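Local atomic coordinates of 2-hydroxyisocaproyl-CoA dehydratase activator (Clostridium difficile, PDB entry 4EHU), a protein that transfers one electron to (R)-2-hydroxyisocaproyl-CoA dehydratase, coupled to ATP hydrolysis, and so activates that enzyme for the reductive branch of L-leucine fermentation. Residues Gly5-Ser10 with Val61-Gly66; Ile97-Gly102 with Val211-Val216; Leu120-Cys125 with Ser198-Arg203. All coordinates share one frame; numbering follows the deposited sequence. Where two conformers were deposited one is given.

Overall arrangement
The three contacts follow the duplicated layout of the actin fold. Contact 1 joins strands 2-8 and 57-63 of one five-stranded mixed sheet, and contact 2 joins strands 96-100 and 210-213 of a second with the same strand order. Their centres lie about 14 Å apart, and Ser10 packs on Gly102. Both hold the ATP analogue. Contact 3 sets edge strand 116-122 of the second sheet against helix 182-204, its centre about 12 Å from that of contact 2 and about 21 Å from that of contact 1. Along the chain, contact 1 closes first, and contact 3 is nested within contact 2. Cys125 binds the iron-sulfur cluster, so the second sheet serves both the nucleotide and the cluster.

Contact 1 (Gly5-Ser10 with Val61-Gly66); sequences GLDIGS and VVTGYG. With ANP (phosphoaminophosphonic acid-adenylate ester), chain D.
Four backbone hydrogen bonds tie Gly5-Ser10 to Val61-Gly66. Leu6 uses both of its backbone polar groups: its N donates to Val61 O at 2.9 Å, and its O accepts from Thr63 N at 2.8 Å. Ile8 N bonds to Thr63 O. Past the strand ends, Gly66 N reaches Ile8 O at 2.9 Å. The turn after the second strand is thereby tied to the end of the first. CA-H...O contacts, such as Val62 CA to Leu6 O, fill in between these bonds.

The strands are parallel neighbours in the mixed sheet of the first actin-like domain. Gly9 and Ser10 begin the phosphate-binding loop between strands 2-8 and 13-19.

Apolar contact lies on the face of Leu6 and Val62. CG2 of Val62 meets CD1 of Ile8 at 3.7 Å, the two side chains crossing at a slant. On the face of Asp7 and Thr63, the methyl CG2 of Thr63 rests 3.6 Å from CB of Asp7. Thr63 OG1 turns instead to Ile77 O. The Asp7 side chain lies about 4 Å (nearest atoms) from a bound magnesium ion.

Ser10 grips the nucleotide twice. Its N donates to O1G of the analogue at 3.1 Å, and its OG accepts from the bridging N3B at 2.8 Å. With OG between the backbone N and the carbonyl carbon (chi1 69°), hydroxyl and N-H both face the terminal phosphate end.

Contact 2 (Ile97-Gly102 with Val211-Val216); sequences IIDIGG and VMVGGV. With ANP (phosphoaminophosphonic acid-adenylate ester), chain D.
Ile100 and Val216 meet through their branches. CG2 of Ile100 lies 3.6 Å from CB of Val216, and both valine methyls are close to it. The chi1 of Ile100 (-54°, measured to CG1) leaves CG2 anti to the backbone N and facing Val216. The other branch runs to Met212, where CD1 nears SD in one of two methionine conformers, a doubtful contact. On the other face, CG2 of Val213 lies 3.6 Å from CB of Asp99 and also touches CG2 of Ile97.

Parallel backbone pairing fixes these positions. Ile98 N donates to Val211 O at 2.9 Å, and Ile98 O accepts from Val213 N. Ile100 N bonds to Val213 O, whereas the bond from Val216 N to Ile100 O is weak.

These neighbouring strands belong to the second actin-like domain, and their glycine-containing ends line the nucleotide pocket. Gly215 N donates to O2A of the ATP analogue at 2.9 Å, and Gly102 N to O3A. The side chain of Asp99 lies about 4 Å (nearest atoms) from a bound magnesium ion.

Helix 79-90 covers Ile97, Asp99 and Val213. Helix 220-230 packs against Ile98, Met212 and Val216. Strands 105-110 and 234-235 flank the pair.

Contact 3 (Leu120-Cys125 with Ser198-Arg203); sequences LMNDKC and SSLVKR. With SF4 (iron/sulfur cluster), chain C.
Asn122 and Leu200 form the tight part of this contact. Their side chains approach from opposite directions, and the amide of Asn122 lies against the isopropyl end of Leu200. OD1 of Asn122 is 3.1 Å from CD2 of Leu200, and ND2 of Asn122 is 3.3 Å from CD1 of Leu200. Both methyls therefore touch the amide. The contacts are very close, OD1 to CD2 the closest. Asn122 has CG anti to its carbonyl carbon (chi1 -75°), which brings the amide toward the helix although its CB starts off to one side.

Leu120 packs further along the same helix. Its CD1 lies 3.5 Å from the backbone O of Leu200 and 3.6 Å from CB of Arg203.

The looser, solvent side is formed by Arg203. Its side chain crosses that of Leu120 at about a right angle. The bend at chi3 (63°) carries the guanidinium back over the leucine. CD1 of Leu120 then sits 4.0 Å above one guanidinium face, toward its rim, and CD2 lies 3.7 Å from NH1 of Arg203. The exposed arginine thus covers Leu120 with CB and with part of one guanidinium face.

Beyond Asn122 the chain leaves the helix. Asp123 and Lys124 form a long salt bridge, and Cys125 SG binds the iron atom FE4 of the iron-sulfur cluster at 2.3 Å. The cluster is shared by the homodimer, one per two subunits.

Strand 116-122 is the outermost strand within this chain of the second actin-like domain's sheet. Helix 182-204 packs on it, the two segments nearly antiparallel (164°). Leu200 and Val201 also touch Val107 of strand 105-110, which pairs with strand 116-122. Helix 220-230 lies beside it, meeting Ser198 and Val201.

Contact 1 (Gly5-Ser10 with Val61-Gly66)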
# COMPACT_ATOMS: atom_id res chain seq x y z
N GLY A 5 21.71 23.76 -6.45
CA GLY A 5 20.37 23.23 -6.23
C GLY A 5 20.45 21.97 -5.38
O GLY A 5 21.30 21.12 -5.61
N LEU A 6 19.57 21.87 -4.39
CA LEU A 6 19.47 20.67 -3.55
C LEU A 6 18.05 20.17 -3.64
O LEU A 6 17.11 20.95 -3.53
CB LEU A 6 19.81 20.99 -2.10
CG LEU A 6 21.26 21.35 -1.79
CD1 LEU A 6 21.39 21.78 -0.34
CD2 LEU A 6 22.19 20.18 -2.10
N ASP A 7 17.88 18.87 -3.85
CA ASP A 7 16.56 18.24 -3.91
C ASP A 7 16.54 17.15 -2.84
O ASP A 7 17.16 16.10 -2.99
CB ASP A 7 16.31 17.68 -5.32
CG ASP A 7 15.03 16.84 -5.43
OD1 ASP A 7 14.27 16.68 -4.45
OD2 ASP A 7 14.78 16.33 -6.54
N ILE A 8 15.87 17.43 -1.73
CA ILE A 8 15.84 16.51 -0.61
C ILE A 8 14.52 15.78 -0.63
O ILE A 8 13.51 16.29 -0.16
CB ILE A 8 16.03 17.26 0.71
CG1 ILE A 8 17.29 18.14 0.63
CG2 ILE A 8 16.13 16.28 1.86
CD1 ILE A 8 17.40 19.16 1.77
N GLY A 9 14.50 14.59 -1.22
CA GLY A 9 13.25 13.87 -1.35
C GLY A 9 13.03 12.92 -0.20
O GLY A 9 13.78 12.93 0.77
N SER A 10 12.02 12.08 -0.34
CA SER A 10 11.69 11.10 0.68
C SER A 10 12.82 10.10 0.87
O SER A 10 12.98 9.52 1.94
CB SER A 10 10.43 10.35 0.27
OG SER A 10 10.64 9.51 -0.86
N VAL A 61 19.27 27.10 -3.87
CA VAL A 61 17.84 26.81 -3.77
C VAL A 61 17.64 25.36 -3.37
O VAL A 61 18.34 24.48 -3.86
CB VAL A 61 17.10 27.08 -5.11
CG1 VAL A 61 15.69 26.48 -5.08
CG2 VAL A 61 17.07 28.59 -5.40
N VAL A 62 16.69 25.12 -2.47
CA VAL A 62 16.37 23.77 -2.06
C VAL A 62 14.93 23.43 -2.43
O VAL A 62 14.04 24.27 -2.39
CB VAL A 62 16.58 23.58 -0.54
CG1 VAL A 62 15.61 24.45 0.25
CG2 VAL A 62 16.43 22.12 -0.15
N THR A 63 14.73 22.18 -2.81
CA THR A 63 13.42 21.69 -3.23
C THR A 63 13.21 20.31 -2.64
O THR A 63 14.07 19.79 -1.94
CB THR A 63 13.33 21.67 -4.77
OG1 THR A 63 11.97 21.43 -5.18
CG2 THR A 63 14.23 20.61 -5.36
N GLY A 64 12.04 19.74 -2.89
CA GLY A 64 11.73 18.39 -2.45
C GLY A 64 10.92 18.37 -1.16
O GLY A 64 10.67 19.41 -0.55
N TYR A 65 10.52 17.17 -0.77
CA TYR A 65 9.76 16.93 0.44
C TYR A 65 10.42 17.56 1.65
O TYR A 65 9.73 18.07 2.53
CB TYR A 65 9.64 15.42 0.63
CG TYR A 65 8.86 15.01 1.84
CD1 TYR A 65 7.49 15.11 1.87
CD2 TYR A 65 9.51 14.50 2.96
CE1 TYR A 65 6.76 14.72 3.00
CE2 TYR A 65 8.80 14.10 4.07
CZ TYR A 65 7.43 14.22 4.09
OH TYR A 65 6.74 13.82 5.21
N GLY A 66 11.74 17.51 1.72
CA GLY A 66 12.46 18.04 2.87
C GLY A 66 12.85 19.51 2.83
O GLY A 66 13.56 19.99 3.71
PG ANP D . 9.93 11.62 -3.68
O1G ANP D . 9.78 12.45 -2.41
O2G ANP D . 10.12 12.52 -4.88
O3G ANP D . 8.84 10.64 -3.86
PB ANP D . 12.88 11.01 -3.98
O1B ANP D . 13.90 10.89 -2.89
O2B ANP D . 12.95 12.27 -4.84
N3B ANP D . 11.32 10.69 -3.30
PA ANP D . 14.17 9.67 -6.22
O1A ANP D . 15.50 10.09 -5.71
O2A ANP D . 13.53 10.36 -7.40
O3A ANP D . 13.10 9.76 -5.00
O5' ANP D . 14.10 8.09 -6.51
C5' ANP D . 14.33 7.15 -5.46
C4' ANP D . 14.37 5.75 -6.05
O4' ANP D . 14.89 5.57 -7.36
C3' ANP D . 14.36 4.46 -5.25
O3' ANP D . 13.11 4.28 -4.57
C2' ANP D . 14.67 3.40 -6.32
O2' ANP D . 13.53 2.59 -6.64
C1' ANP D . 15.10 4.17 -7.57
N9 ANP D . 16.54 4.03 -7.88
C8 ANP D . 17.57 4.63 -7.23
N7 ANP D . 18.75 4.32 -7.83
C5 ANP D . 18.45 3.52 -8.88
C6 ANP D . 19.21 2.84 -9.93
N6 ANP D . 20.56 2.96 -9.95
N1 ANP D . 18.53 2.12 -10.85
C2 ANP D . 17.19 2.00 -10.83
N3 ANP D . 16.43 2.58 -9.89
C4 ANP D . 17.00 3.34 -8.92

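Contact 2 (Ile97-Gly102 with Val211-Val216)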
# COMPACT_ATOMS: atom_id res chain seq x y z
N ILE A 97 5.66 15.48 -18.07
CA ILE A 97 6.76 15.00 -17.23
C ILE A 97 6.22 13.98 -16.24
O ILE A 97 5.25 14.24 -15.54
CB ILE A 97 7.46 16.15 -16.46
CG1 ILE A 97 8.10 17.11 -17.45
CG2 ILE A 97 8.52 15.59 -15.49
CD1 ILE A 97 8.70 18.38 -16.76
N ILE A 98 6.86 12.82 -16.19
CA ILE A 98 6.50 11.78 -15.26
C ILE A 98 7.64 11.63 -14.29
O ILE A 98 8.72 11.18 -14.67
CB ILE A 98 6.30 10.43 -16.00
CG1 ILE A 98 5.24 10.61 -17.08
CG2 ILE A 98 5.90 9.33 -14.99
CD1 ILE A 98 5.24 9.42 -18.15
N ASP A 99 7.41 12.02 -13.04
CA ASP A 99 8.43 11.94 -12.01
C ASP A 99 8.09 10.79 -11.08
O ASP A 99 7.21 10.90 -10.25
CB ASP A 99 8.47 13.27 -11.22
CG ASP A 99 9.17 13.15 -9.87
OD1 ASP A 99 10.14 12.38 -9.77
OD2 ASP A 99 8.74 13.86 -8.91
N ILE A 100 8.81 9.68 -11.21
CA ILE A 100 8.57 8.58 -10.29
C ILE A 100 9.67 8.57 -9.24
O ILE A 100 10.82 8.29 -9.56
CB ILE A 100 8.51 7.22 -11.00
CG1 ILE A 100 7.48 7.27 -12.14
CG2 ILE A 100 8.13 6.16 -9.96
CD1 ILE A 100 7.42 5.93 -13.02
N GLY A 101 9.30 8.91 -8.00
CA GLY A 101 10.26 8.96 -6.91
C GLY A 101 10.07 7.80 -5.95
O GLY A 101 9.41 6.80 -6.28
N GLY A 102 10.64 7.93 -4.76
CA GLY A 102 10.60 6.90 -3.74
C GLY A 102 9.31 6.82 -2.95
O GLY A 102 9.01 5.77 -2.39
N VAL A 211 8.62 13.00 -20.96
CA VAL A 211 9.91 12.81 -20.33
C VAL A 211 9.73 12.15 -18.98
O VAL A 211 8.88 12.57 -18.20
CB VAL A 211 10.63 14.17 -20.13
CG1 VAL A 211 11.93 13.97 -19.33
CG2 VAL A 211 10.89 14.84 -21.50
N MET A 212 10.53 11.13 -18.70
CA MET A 212 10.52 10.54 -17.36
C MET A 212 11.76 10.97 -16.57
O MET A 212 12.88 10.98 -17.08
CB MET A 212 10.45 9.01 -17.40
CG MET A 212 10.22 8.41 -16.00
SD MET A 212 10.12 6.62 -15.95
CE MET A 212 8.85 6.42 -17.19
N VAL A 213 11.52 11.31 -15.31
CA VAL A 213 12.56 11.71 -14.38
C VAL A 213 12.33 11.02 -13.03
O VAL A 213 11.36 10.24 -12.86
CB VAL A 213 12.54 13.24 -14.17
CG1 VAL A 213 12.72 13.92 -15.52
CG2 VAL A 213 11.24 13.69 -13.49
N GLY A 214 13.22 11.29 -12.08
CA GLY A 214 13.19 10.58 -10.81
C GLY A 214 14.14 9.40 -10.84
O GLY A 214 14.60 8.97 -11.92
N GLY A 215 14.42 8.86 -9.66
CA GLY A 215 15.38 7.78 -9.53
C GLY A 215 14.87 6.52 -10.24
O GLY A 215 15.67 5.74 -10.76
N VAL A 216 13.55 6.32 -10.26
CA VAL A 216 12.97 5.14 -10.89
C VAL A 216 13.17 5.17 -12.39
O VAL A 216 13.19 4.13 -13.05
CB VAL A 216 11.49 4.98 -10.52
CG1 VAL A 216 10.84 3.81 -11.27
CG2 VAL A 216 11.37 4.76 -9.02
PG ANP D . 9.93 11.62 -3.68
O1G ANP D . 9.78 12.45 -2.41
O2G ANP D . 10.12 12.52 -4.88
O3G ANP D . 8.84 10.64 -3.86
PB ANP D . 12.88 11.01 -3.98
O1B ANP D . 13.90 10.89 -2.89
O2B ANP D . 12.95 12.27 -4.84
N3B ANP D . 11.32 10.69 -3.30
PA ANP D . 14.17 9.67 -6.22
O1A ANP D . 15.50 10.09 -5.71
O2A ANP D . 13.53 10.36 -7.40
O3A ANP D . 13.10 9.76 -5.00
O5' ANP D . 14.10 8.09 -6.51
C5' ANP D . 14.33 7.15 -5.46
C4' ANP D . 14.37 5.75 -6.05
O4' ANP D . 14.89 5.57 -7.36
C3' ANP D . 14.36 4.46 -5.25
O3' ANP D . 13.11 4.28 -4.57
C2' ANP D . 14.67 3.40 -6.32
O2' ANP D . 13.53 2.59 -6.64
C1' ANP D . 15.10 4.17 -7.57
N9 ANP D . 16.54 4.03 -7.88
C8 ANP D . 17.57 4.63 -7.23
N7 ANP D . 18.75 4.32 -7.83
C5 ANP D . 18.45 3.52 -8.88
C6 ANP D . 19.21 2.84 -9.93
N6 ANP D . 20.56 2.96 -9.95
N1 ANP D . 18.53 2.12 -10.85
C2 ANP D . 17.19 2.00 -10.83
N3 ANP D . 16.43 2.58 -9.89
C4 ANP D . 17.00 3.34 -8.92

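Contact 3 (Leu120-Cys125 with Ser198-Arg203)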
# COMPACT_ATOMS: atom_id res chain seq x y z
N LEU A 120 -1.33 15.47 -11.72
CA LEU A 120 -1.92 14.41 -10.94
C LEU A 120 -0.82 13.74 -10.18
O LEU A 120 0.30 13.60 -10.67
CB LEU A 120 -2.60 13.36 -11.83
CG LEU A 120 -3.96 13.70 -12.42
CD1 LEU A 120 -4.34 12.59 -13.42
CD2 LEU A 120 -5.02 13.80 -11.32
N MET A 121 -1.13 13.31 -8.97
CA MET A 121 -0.13 12.66 -8.17
C MET A 121 -0.74 11.53 -7.40
O MET A 121 -1.81 11.68 -6.80
CB MET A 121 0.48 13.65 -7.20
CG MET A 121 1.37 12.97 -6.19
SD MET A 121 2.28 14.20 -5.24
CE MET A 121 0.96 15.11 -4.44
N ASN A 122 -0.06 10.39 -7.44
CA ASN A 122 -0.40 9.30 -6.55
C ASN A 122 0.54 9.45 -5.36
O ASN A 122 1.76 9.30 -5.52
CB ASN A 122 -0.17 7.92 -7.20
CG ASN A 122 -1.24 7.54 -8.26
OD1 ASN A 122 -2.36 8.05 -8.25
ND2 ASN A 122 -0.89 6.58 -9.15
N ASP A 123 -0.00 9.76 -4.17
CA ASP A 123 0.89 10.03 -3.04
C ASP A 123 0.57 9.29 -1.74
O ASP A 123 1.27 9.44 -0.73
CB ASP A 123 0.95 11.53 -2.76
CG ASP A 123 -0.41 12.12 -2.39
OD1 ASP A 123 -1.47 11.55 -2.75
OD2 ASP A 123 -0.40 13.18 -1.75
N LYS A 124 -0.47 8.51 -1.73
CA LYS A 124 -0.85 7.92 -0.45
C LYS A 124 -0.52 6.45 -0.40
O LYS A 124 -0.73 5.80 0.62
CB LYS A 124 -2.34 8.14 -0.18
CG LYS A 124 -2.73 9.60 -0.15
CD LYS A 124 -1.78 10.41 0.72
CE LYS A 124 -2.34 11.78 1.03
NZ LYS A 124 -1.31 12.70 1.57
N CYS A 125 0.00 5.93 -1.51
CA CYS A 125 0.04 4.48 -1.74
C CYS A 125 1.43 4.08 -2.20
O CYS A 125 1.98 4.72 -3.11
CB CYS A 125 -0.98 4.13 -2.83
SG CYS A 125 -0.90 2.45 -3.48
N SER A 198 0.86 4.73 -15.56
CA SER A 198 0.27 5.04 -16.87
C SER A 198 -1.20 5.44 -16.77
O SER A 198 -1.67 6.20 -17.60
CB SER A 198 0.42 3.88 -17.87
OG SER A 198 -0.30 2.75 -17.46
N SER A 199 -1.91 4.95 -15.76
CA SER A 199 -3.30 5.34 -15.58
C SER A 199 -3.37 6.85 -15.30
O SER A 199 -4.28 7.54 -15.78
CB SER A 199 -3.93 4.57 -14.43
OG SER A 199 -5.23 5.06 -14.13
N LEU A 200 -2.42 7.37 -14.53
CA LEU A 200 -2.38 8.81 -14.26
C LEU A 200 -2.10 9.58 -15.54
O LEU A 200 -2.75 10.58 -15.84
CB LEU A 200 -1.29 9.18 -13.25
CG LEU A 200 -1.34 8.55 -11.88
CD1 LEU A 200 -0.21 9.16 -11.06
CD2 LEU A 200 -2.70 8.80 -11.23
N VAL A 201 -1.11 9.11 -16.31
CA VAL A 201 -0.78 9.76 -17.55
C VAL A 201 -1.97 9.81 -18.50
O VAL A 201 -2.24 10.83 -19.12
CB VAL A 201 0.39 9.02 -18.26
CG1 VAL A 201 0.67 9.63 -19.61
CG2 VAL A 201 1.62 9.07 -17.38
N LYS A 202 -2.67 8.68 -18.64
CA LYS A 202 -3.82 8.62 -19.53
C LYS A 202 -4.94 9.56 -19.07
O LYS A 202 -5.63 10.18 -19.88
CB LYS A 202 -4.29 7.18 -19.64
CG LYS A 202 -3.25 6.29 -20.36
CD LYS A 202 -3.69 4.82 -20.43
CE LYS A 202 -2.65 3.98 -21.17
NZ LYS A 202 -2.99 2.53 -21.29
N ARG A 203 -5.11 9.69 -17.77
CA ARG A 203 -6.10 10.63 -17.22
C ARG A 203 -5.78 12.07 -17.61
O ARG A 203 -6.68 12.85 -17.97
CB ARG A 203 -6.21 10.45 -15.71
CG ARG A 203 -6.99 9.20 -15.28
CD ARG A 203 -6.82 8.89 -13.79
NE ARG A 203 -7.34 9.96 -12.93
CZ ARG A 203 -7.06 10.10 -11.64
NH1 ARG A 203 -7.58 11.11 -10.94
NH2 ARG A 203 -6.25 9.24 -11.04
FE1 SF4 C . -1.35 -1.52 -0.67
FE2 SF4 C . -0.47 0.61 0.62
FE3 SF4 C . -3.13 0.12 0.26
FE4 SF4 C . -1.41 0.95 -1.80
S1 SF4 C . -2.04 2.02 0.03
S2 SF4 C . -2.92 -0.64 -1.84
S3 SF4 C . 0.40 -0.24 -1.27
S4 SF4 C . -1.73 -1.00 1.50